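Local coordinates for putative tagatose-6-phosphate ketose/aldose isomerase (Escherichia coli, PDB 3C3J), which is of unknown function but belongs to the SIS-domain proteins, forming a dimer whose chains each carry two alpha/beta SIS domains, at residues 97-102 / 124-129; 201-206 / 325-330; 281-286 / 333-338. All blocks are in the same frame, centred on the assembly; numbering follows the deposited sequence.

Contact 1. Residues 97-102 / 124-129; sequences DYLNPA and ELANQF
Leu99 holds CG beside its backbone N and anti to its carbonyl carbon (chi1 -64°), and chi2 near 170° extends the chain, which sends CD1 against the last turn of helix 117-129. Phe129 directs its CB toward the same leucine from the helix backbone, Leu99 CB and Phe129 CB lying 3.9 Å apart. CD1 of Leu99 also approaches the phenyl ring obliquely. The same methyl reaches the helix backbone, 3.9 Å from Leu125 O and likewise close to Ala126 CA, while the second branch, Leu99 CD2, packs 4.2 Å from Ala126 CB. Pro101 covers the helix end, its CB 3.4 Å from Phe129 O. Just beside it an Asx turn shapes the loop: Asn100 OD1 accepts from Ala102 N at 2.9 Å.

The connection from helix 95-98 into strand 105-111 thus leans on a helix flanking the parallel sheet of the first SIS domain. Trp382, near the C terminus, meets the Phe129 ring, and Tyr287 of the second subunit packs on Leu125. No hydrogen bond crosses between the segments, so their mutual hold rests on the fit of apolar groups, with Leu99 buried and Pro101 at the exposed margin.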
loop_
_atom_site.group_PDB
_atom_site.type_symbol
_atom_site.label_atom_id
_atom_site.label_comp_id
_atom_site.label_asym_id
_atom_site.label_seq_id
_atom_site.Cartn_x
_atom_site.Cartn_y
_atom_site.Cartn_z
ATOM N N ASP A 97 -14.777 -2.836 -7.986
ATOM C CA ASP A 97 -13.790 -1.771 -8.084
ATOM C C ASP A 97 -12.525 -2.137 -8.851
ATOM O O ASP A 97 -11.758 -1.235 -9.234
ATOM C CB ASP A 97 -13.421 -1.315 -6.682
ATOM C CG ASP A 97 -14.591 -0.634 -5.944
ATOM O OD1 ASP A 97 -15.583 -0.210 -6.574
ATOM O OD2 ASP A 97 -14.502 -0.484 -4.720
ATOM N N TYR A 98 -12.300 -3.438 -9.081
ATOM C CA TYR A 98 -11.026 -3.924 -9.643
ATOM C C TYR A 98 -11.142 -4.756 -10.925
ATOM O O TYR A 98 -10.206 -4.795 -11.716
ATOM C CB TYR A 98 -10.269 -4.715 -8.578
ATOM C CG TYR A 98 -10.006 -3.906 -7.338
ATOM C CD1 TYR A 98 -9.027 -2.900 -7.318
ATOM C CD2 TYR A 98 -10.743 -4.121 -6.198
ATOM C CE1 TYR A 98 -8.820 -2.158 -6.173
ATOM C CE2 TYR A 98 -10.571 -3.383 -5.089
ATOM C CZ TYR A 98 -9.606 -2.400 -5.056
ATOM O OH TYR A 98 -9.479 -1.678 -3.869
ATOM N N LEU A 99 -12.277 -5.408 -11.133
ATOM C CA LEU A 99 -12.457 -6.355 -12.237
ATOM C C LEU A 99 -13.245 -5.664 -13.318
ATOM O O LEU A 99 -14.382 -5.221 -13.086
ATOM C CB LEU A 99 -13.190 -7.608 -11.739
ATOM C CG LEU A 99 -12.397 -8.398 -10.697
ATOM C CD1 LEU A 99 -13.296 -9.487 -10.063
ATOM C CD2 LEU A 99 -11.128 -8.999 -11.347
ATOM N N ASN A 100 -12.635 -5.522 -14.486
ATOM C CA ASN A 100 -13.181 -4.701 -15.558
ATOM C C ASN A 100 -13.825 -5.588 -16.627
ATOM O O ASN A 100 -13.128 -6.269 -17.378
ATOM C CB ASN A 100 -12.077 -3.840 -16.183
ATOM C CG ASN A 100 -12.634 -2.797 -17.143
ATOM O OD1 ASN A 100 -13.714 -2.972 -17.719
ATOM N ND2 ASN A 100 -11.901 -1.717 -17.324
ATOM N N PRO A 101 -15.168 -5.573 -16.713
ATOM C CA PRO A 101 -15.847 -6.413 -17.685
ATOM C C PRO A 101 -15.586 -6.078 -19.165
ATOM O O PRO A 101 -15.956 -6.864 -20.032
ATOM C CB PRO A 101 -17.333 -6.223 -17.341
ATOM C CG PRO A 101 -17.347 -5.711 -15.957
ATOM C CD PRO A 101 -16.134 -4.819 -15.896
ATOM N N ALA A 102 -14.974 -4.932 -19.444
ATOM C CA ALA A 102 -14.820 -4.430 -20.806
ATOM C C ALA A 102 -13.540 -4.875 -21.497
ATOM O O ALA A 102 -13.385 -4.598 -22.695
ATOM C CB ALA A 102 -14.873 -2.883 -20.805
ATOM N N GLU A 124 -13.319 -17.214 -8.913
ATOM C CA GLU A 124 -14.744 -17.308 -9.265
ATOM C C GLU A 124 -15.302 -15.934 -9.610
ATOM O O GLU A 124 -16.052 -15.780 -10.573
ATOM C CB GLU A 124 -15.550 -17.915 -8.095
ATOM C CG GLU A 124 -15.225 -19.408 -7.770
ATOM C CD GLU A 124 -15.882 -19.917 -6.440
ATOM O OE1 GLU A 124 -16.303 -19.080 -5.588
ATOM O OE2 GLU A 124 -15.959 -21.156 -6.217
ATOM N N LEU A 125 -14.920 -14.930 -8.814
ATOM C CA LEU A 125 -15.371 -13.565 -9.041
ATOM C C LEU A 125 -14.843 -13.007 -10.372
ATOM O O LEU A 125 -15.604 -12.388 -11.130
ATOM C CB LEU A 125 -14.969 -12.704 -7.851
ATOM C CG LEU A 125 -15.840 -12.804 -6.592
ATOM C CD1 LEU A 125 -15.073 -12.175 -5.393
ATOM C CD2 LEU A 125 -17.190 -12.101 -6.819
ATOM N N ALA A 126 -13.583 -13.306 -10.690
ATOM C CA ALA A 126 -12.984 -12.853 -11.937
ATOM C C ALA A 126 -13.741 -13.482 -13.115
ATOM O O ALA A 126 -14.124 -12.772 -14.060
ATOM C CB ALA A 126 -11.493 -13.168 -11.985
ATOM N N ASN A 127 -14.036 -14.778 -13.016
ATOM C CA ASN A 127 -14.839 -15.464 -14.039
ATOM C C ASN A 127 -16.263 -14.888 -14.163
ATOM O O ASN A 127 -16.767 -14.705 -15.271
ATOM C CB ASN A 127 -14.951 -16.962 -13.751
ATOM C CG ASN A 127 -13.688 -17.726 -14.052
ATOM O OD1 ASN A 127 -12.907 -17.369 -14.941
ATOM N ND2 ASN A 127 -13.494 -18.816 -13.323
ATOM N N GLN A 128 -16.895 -14.598 -13.031
ATOM C CA GLN A 128 -18.226 -13.987 -13.011
ATOM C C GLN A 128 -18.247 -12.587 -13.631
ATOM O O GLN A 128 -19.164 -12.262 -14.400
ATOM C CB GLN A 128 -18.743 -13.882 -11.582
ATOM C CG GLN A 128 -19.369 -15.113 -11.003
ATOM C CD GLN A 128 -19.895 -14.811 -9.587
ATOM O OE1 GLN A 128 -21.089 -14.513 -9.378
ATOM N NE2 GLN A 128 -19.000 -14.817 -8.641
ATOM N N PHE A 129 -17.258 -11.761 -13.279
ATOM C CA PHE A 129 -17.228 -10.356 -13.715
ATOM C C PHE A 129 -16.697 -10.134 -15.142
ATOM O O PHE A 129 -17.166 -9.236 -15.835
ATOM C CB PHE A 129 -16.407 -9.488 -12.753
ATOM C CG PHE A 129 -17.187 -8.972 -11.578
ATOM C CD1 PHE A 129 -17.574 -9.807 -10.567
ATOM C CD2 PHE A 129 -17.529 -7.623 -11.487
ATOM C CE1 PHE A 129 -18.316 -9.307 -9.489
ATOM C CE2 PHE A 129 -18.266 -7.143 -10.429
ATOM C CZ PHE A 129 -18.642 -7.977 -9.430
#

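Contact 2. Residues 201-206 / 325-330; sequences ADRCQA and IILPPS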
loop_
_atom_site.group_PDB
_atom_site.type_symbol
_atom_site.label_atom_id
_atom_site.label_comp_id
_atom_site.label_asym_id
_atom_site.label_seq_id
_atom_site.Cartn_x
_atom_site.Cartn_y
_atom_site.Cartn_z
ATOM N N ALA A 201 20.567 -17.087 -7.041
ATOM C CA ALA A 201 20.643 -18.243 -6.166
ATOM C C ALA A 201 22.032 -18.329 -5.543
ATOM O O ALA A 201 22.149 -18.543 -4.353
ATOM C CB ALA A 201 20.314 -19.545 -6.953
ATOM N N ASP A 202 23.075 -18.156 -6.351
ATOM C CA ASP A 202 24.466 -18.172 -5.839
ATOM C C ASP A 202 24.710 -17.100 -4.751
ATOM O O ASP A 202 25.319 -17.358 -3.734
ATOM C CB ASP A 202 25.484 -17.924 -6.970
ATOM C CG ASP A 202 25.699 -19.140 -7.900
ATOM O OD1 ASP A 202 25.168 -20.247 -7.641
ATOM O OD2 ASP A 202 26.422 -18.969 -8.922
ATOM N N ARG A 203 24.231 -15.887 -4.998
ATOM C CA ARG A 203 24.445 -14.796 -4.083
ATOM C C ARG A 203 23.665 -14.995 -2.806
ATOM O O ARG A 203 24.184 -14.766 -1.740
ATOM C CB ARG A 203 24.076 -13.477 -4.729
ATOM C CG ARG A 203 24.651 -12.289 -4.031
ATOM C CD ARG A 203 24.104 -11.035 -4.675
ATOM N NE ARG A 203 24.988 -9.909 -4.493
ATOM C CZ ARG A 203 24.786 -8.732 -5.063
ATOM N NH1 ARG A 203 23.710 -8.528 -5.813
ATOM N NH2 ARG A 203 25.653 -7.761 -4.885
ATOM N N CYS A 204 22.423 -15.470 -2.921
ATOM C CA CYS A 204 21.618 -15.733 -1.734
ATOM C C CYS A 204 22.179 -16.911 -0.923
ATOM O O CYS A 204 22.154 -16.874 0.315
ATOM C CB CYS A 204 20.149 -15.928 -2.121
ATOM S SG CYS A 204 19.406 -14.359 -2.652
ATOM N N GLN A 205 22.722 -17.914 -1.602
ATOM C CA GLN A 205 23.438 -19.008 -0.909
ATOM C C GLN A 205 24.654 -18.445 -0.160
ATOM O O GLN A 205 24.907 -18.838 0.974
ATOM C CB GLN A 205 23.836 -20.113 -1.906
ATOM C CG GLN A 205 24.553 -21.352 -1.316
ATOM C CD GLN A 205 23.615 -22.276 -0.538
ATOM O OE1 GLN A 205 22.429 -21.982 -0.372
ATOM N NE2 GLN A 205 24.154 -23.396 -0.035
ATOM N N ALA A 206 25.387 -17.523 -0.777
ATOM C CA ALA A 206 26.517 -16.837 -0.092
ATOM C C ALA A 206 26.072 -16.012 1.132
ATOM O O ALA A 206 26.791 -15.953 2.156
ATOM C CB ALA A 206 27.300 -15.962 -1.074
ATOM N N ILE A 325 25.516 -3.604 5.841
ATOM C CA ILE A 325 25.830 -4.905 5.307
ATOM C C ILE A 325 26.048 -4.725 3.809
ATOM O O ILE A 325 25.178 -4.211 3.115
ATOM C CB ILE A 325 24.687 -5.909 5.566
ATOM C CG1 ILE A 325 24.497 -6.138 7.051
ATOM C CG2 ILE A 325 24.942 -7.249 4.863
ATOM C CD1 ILE A 325 23.227 -6.887 7.382
ATOM N N ILE A 326 27.216 -5.102 3.307
ATOM C CA ILE A 326 27.452 -5.110 1.860
ATOM C C ILE A 326 27.195 -6.512 1.359
ATOM O O ILE A 326 27.695 -7.481 1.915
ATOM C CB ILE A 326 28.888 -4.665 1.468
ATOM C CG1 ILE A 326 29.226 -3.304 2.100
ATOM C CG2 ILE A 326 29.053 -4.630 -0.048
ATOM C CD1 ILE A 326 28.273 -2.169 1.791
ATOM N N LEU A 327 26.364 -6.619 0.326
ATOM C CA LEU A 327 26.022 -7.906 -0.251
ATOM C C LEU A 327 27.267 -8.593 -0.834
ATOM O O LEU A 327 28.208 -7.917 -1.257
ATOM C CB LEU A 327 24.970 -7.727 -1.357
ATOM C CG LEU A 327 23.645 -7.067 -0.963
ATOM C CD1 LEU A 327 22.781 -6.895 -2.219
ATOM C CD2 LEU A 327 22.920 -7.892 0.096
ATOM N N PRO A 328 27.277 -9.933 -0.862
ATOM C CA PRO A 328 28.404 -10.640 -1.509
ATOM C C PRO A 328 28.639 -10.148 -2.930
ATOM O O PRO A 328 27.686 -9.781 -3.604
ATOM C CB PRO A 328 27.940 -12.115 -1.536
ATOM C CG PRO A 328 27.017 -12.229 -0.431
ATOM C CD PRO A 328 26.314 -10.879 -0.277
ATOM N N PRO A 329 29.902 -10.152 -3.401
ATOM C CA PRO A 329 30.142 -9.692 -4.760
ATOM C C PRO A 329 29.402 -10.512 -5.779
ATOM O O PRO A 329 29.301 -11.737 -5.644
ATOM C CB PRO A 329 31.662 -9.873 -4.942
ATOM C CG PRO A 329 32.196 -9.850 -3.572
ATOM C CD PRO A 329 31.158 -10.558 -2.746
ATOM N N SER A 330 28.889 -9.826 -6.792
ATOM C CA SER A 330 28.233 -10.450 -7.933
ATOM C C SER A 330 28.190 -9.474 -9.088
ATOM O O SER A 330 28.584 -8.298 -8.953
ATOM C CB SER A 330 26.797 -10.835 -7.572
ATOM O OG SER A 330 26.019 -9.653 -7.349
HETATM O O HOH W 1 26.321 -6.372 -7.534
HETATM O O HOH W 2 28.383 -6.477 -3.466
#
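Arg203 and Pro328 bury the most surface here, followed by Ser330, and the arginine is the centre of the arrangement. From helix 198-210 its side chain runs out with CG anti to the backbone N (chi1 -162°) and stays extended to NE, which carries the guanidinium past the ring of Pro328 to that residue's carbonyl. Two nitrogens grip the one oxygen side-on: Arg203 NE donates to Pro328 O at 2.8 Å and NH2 to the same Pro328 O at 3.1 Å, with N-H...O angles of 150° and 136°. The oxygen lies close to the guanidinium plane, so both bonds use the edge of the group and its faces are left to other neighbours. Leu327 covers one of them, its CD1 3.9 Å above the plane and over the centre, its chain crossing the arginine at about a right angle. Over the opposite face comes Ser330, whose CB sits 3.7 Å above the plane towards the rim.

The ring of Pro328 meets the helix one turn further on, where its CG is 3.8 Å from Ala206 CB. Water 2 lies 2.6 Å from Leu327 O and is weakly bonded to Arg203 NH2.

The contact fastens a helix lying between the two SIS sheets in sequence to the chain leaving strand 324-326, an outermost strand of the second sheet. Phe333 adds a cation-pi partner for Arg203. A largely buried cation is thus covered on one face by Leu327 and on the other by Ser330 CB, its edge given to Pro328 O, and the paired bonds should polarise the Pro328 carbonyl.

Contact 3. Residues 281-286 / 333-338; sequences FVSSHP and FIDVEQ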
loop_
_atom_site.group_PDB
_atom_site.type_symbol
_atom_site.label_atom_id
_atom_site.label_comp_id
_atom_site.label_asym_id
_atom_site.label_seq_id
_atom_site.Cartn_x
_atom_site.Cartn_y
_atom_site.Cartn_z
ATOM N N PHE A 281 16.861 -0.906 2.456
ATOM C CA PHE A 281 17.210 -1.704 1.288
ATOM C C PHE A 281 17.605 -0.744 0.135
ATOM O O PHE A 281 16.741 -0.161 -0.531
ATOM C CB PHE A 281 16.022 -2.571 0.824
ATOM C CG PHE A 281 15.505 -3.584 1.847
ATOM C CD1 PHE A 281 16.291 -4.062 2.903
ATOM C CD2 PHE A 281 14.242 -4.126 1.680
ATOM C CE1 PHE A 281 15.789 -4.988 3.795
ATOM C CE2 PHE A 281 13.741 -5.077 2.543
ATOM C CZ PHE A 281 14.513 -5.528 3.596
ATOM N N VAL A 282 18.907 -0.573 -0.092
ATOM C CA VAL A 282 19.384 0.399 -1.054
ATOM C C VAL A 282 19.251 -0.104 -2.503
ATOM O O VAL A 282 19.700 -1.204 -2.843
ATOM C CB VAL A 282 20.854 0.790 -0.737
ATOM C CG1 VAL A 282 21.405 1.819 -1.760
ATOM C CG2 VAL A 282 20.948 1.329 0.675
ATOM N N SER A 283 18.639 0.712 -3.353
ATOM C CA SER A 283 18.481 0.369 -4.760
ATOM C C SER A 283 19.827 0.181 -5.449
ATOM O O SER A 283 20.806 0.836 -5.102
ATOM C CB SER A 283 17.644 1.432 -5.493
ATOM O OG SER A 283 17.475 1.091 -6.859
ATOM N N SER A 284 19.855 -0.729 -6.418
ATOM C CA SER A 284 20.977 -0.885 -7.350
ATOM C C SER A 284 20.825 -0.013 -8.593
ATOM O O SER A 284 21.729 0.055 -9.439
ATOM C CB SER A 284 21.091 -2.349 -7.778
ATOM O OG SER A 284 19.931 -2.756 -8.473
ATOM N N HIS A 285 19.675 0.629 -8.719
ATOM C CA HIS A 285 19.423 1.480 -9.859
ATOM C C HIS A 285 20.122 2.809 -9.605
ATOM O O HIS A 285 19.948 3.427 -8.554
ATOM C CB HIS A 285 17.928 1.675 -10.130
ATOM C CG HIS A 285 17.643 2.320 -11.450
ATOM N ND1 HIS A 285 17.874 3.659 -11.687
ATOM C CD2 HIS A 285 17.148 1.812 -12.604
ATOM C CE1 HIS A 285 17.537 3.947 -12.939
ATOM N NE2 HIS A 285 17.088 2.846 -13.513
ATOM N N PRO A 286 20.948 3.246 -10.560
ATOM C CA PRO A 286 21.794 4.431 -10.326
ATOM C C PRO A 286 21.011 5.756 -10.120
ATOM O O PRO A 286 21.473 6.650 -9.413
ATOM C CB PRO A 286 22.674 4.466 -11.572
ATOM C CG PRO A 286 21.854 3.785 -12.620
ATOM C CD PRO A 286 21.156 2.674 -11.900
ATOM N N PHE A 333 22.841 -6.494 -10.279
ATOM C CA PHE A 333 21.487 -7.012 -10.160
ATOM C C PHE A 333 20.509 -5.848 -10.330
ATOM O O PHE A 333 20.753 -4.738 -9.854
ATOM C CB PHE A 333 21.234 -7.601 -8.755
ATOM C CG PHE A 333 21.722 -9.016 -8.542
ATOM C CD1 PHE A 333 22.764 -9.562 -9.286
ATOM C CD2 PHE A 333 21.169 -9.783 -7.499
ATOM C CE1 PHE A 333 23.209 -10.854 -9.044
ATOM C CE2 PHE A 333 21.620 -11.054 -7.230
ATOM C CZ PHE A 333 22.658 -11.594 -8.006
ATOM N N ILE A 334 19.379 -6.108 -10.964
ATOM C CA ILE A 334 18.286 -5.156 -10.985
ATOM C C ILE A 334 17.467 -5.303 -9.683
ATOM O O ILE A 334 17.689 -6.247 -8.901
ATOM C CB ILE A 334 17.412 -5.314 -12.238
ATOM C CG1 ILE A 334 16.762 -6.698 -12.305
ATOM C CG2 ILE A 334 18.229 -5.027 -13.533
ATOM C CD1 ILE A 334 15.778 -6.874 -13.504
ATOM N N ASP A 335 16.556 -4.373 -9.413
ATOM C CA ASP A 335 15.929 -4.368 -8.093
ATOM C C ASP A 335 15.060 -5.589 -7.821
ATOM O O ASP A 335 15.016 -6.059 -6.689
ATOM C CB ASP A 335 15.198 -3.061 -7.799
ATOM C CG ASP A 335 16.137 -1.956 -7.304
ATOM O OD1 ASP A 335 17.273 -2.263 -6.851
ATOM O OD2 ASP A 335 15.737 -0.766 -7.355
ATOM N N VAL A 336 14.400 -6.129 -8.840
ATOM C CA VAL A 336 13.591 -7.327 -8.603
ATOM C C VAL A 336 14.479 -8.542 -8.247
ATOM O O VAL A 336 14.025 -9.451 -7.536
ATOM C CB VAL A 336 12.614 -7.660 -9.767
ATOM C CG1 VAL A 336 11.508 -6.561 -9.912
ATOM C CG2 VAL A 336 13.382 -7.928 -11.120
ATOM N N GLU A 337 15.717 -8.572 -8.757
ATOM C CA GLU A 337 16.717 -9.576 -8.349
ATOM C C GLU A 337 17.212 -9.352 -6.933
ATOM O O GLU A 337 17.285 -10.301 -6.156
ATOM C CB GLU A 337 17.885 -9.616 -9.326
ATOM C CG GLU A 337 17.453 -10.127 -10.724
ATOM C CD GLU A 337 18.590 -10.090 -11.740
ATOM O OE1 GLU A 337 19.383 -9.123 -11.671
ATOM O OE2 GLU A 337 18.669 -11.004 -12.610
ATOM N N GLN A 338 17.538 -8.098 -6.609
ATOM C CA GLN A 338 17.918 -7.690 -5.242
ATOM C C GLN A 338 16.919 -8.038 -4.145
ATOM O O GLN A 338 17.316 -8.274 -3.006
ATOM C CB GLN A 338 18.089 -6.170 -5.165
ATOM C CG GLN A 338 19.352 -5.622 -5.793
ATOM C CD GLN A 338 19.856 -4.391 -5.047
ATOM O OE1 GLN A 338 19.143 -3.369 -4.889
ATOM N NE2 GLN A 338 21.070 -4.479 -4.581
#
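Asp335 OD2 accepts from Ser283 OG at 2.6 Å, one half of a two-point grip by which the first turn of helix 335-356 holds the loop after strand 276-281. This is the second SIS domain, an alpha/beta fold with a parallel sheet, and the loop lies where that strand gives way to helix 288-302. The other carboxylate oxygen, Asp335 OD1, takes the backbone N of Ser284 at 3.0 Å in a nearly straight bond (169°). Both oxygens use their syn lone pairs, so one carboxylate binds two consecutive residues of the loop, one with each oxygen, which fixes its rotation.

Ser283 OG does double duty. With the hydroxyl anti to its own backbone N (chi1 -179°), it also accepts from His285 N at 2.9 Å, an ST turn that also orients the hydroxyl bonded to Asp335. The backbone at Ser283 has further support from helix 288-302, through Asp292 at its N and Arg289 at its O.

The CB of Ser284 is directed toward the opposite segment. On the helix side, Ile334 occupies the N-cap position, and its backbone N is bonded to Glu337 OE1, a carboxylate that also forms a salt bridge with Arg331. Met96 of the second subunit packs on His285, placing the edge of this loop at the dimer interface. Next to the N-cap, Ser284 OG donates to Phe333 O at 2.6 Å, tilted 24° from the carbonyl plane.

How the contacts relate
From the N terminus, contact 1 comes first and closes a short loop around strand 105-111 in the first SIS domain, before either of the others opens. Contact 2 then opens in helix 198-210 and closes 119 residues later beyond strand 324-326. Contact 3 opens inside that span, at 281-286, and closes after it at 333-338, so the two cross. Their centres are about 13 Å apart and they touch. Together they tie helix 198-210, the chain after strand 324-326, the loop after strand 276-281 and the start of helix 335-356. Contact 1 is remote, its centre about 42 Å from that of contact 2, across the chain's centre.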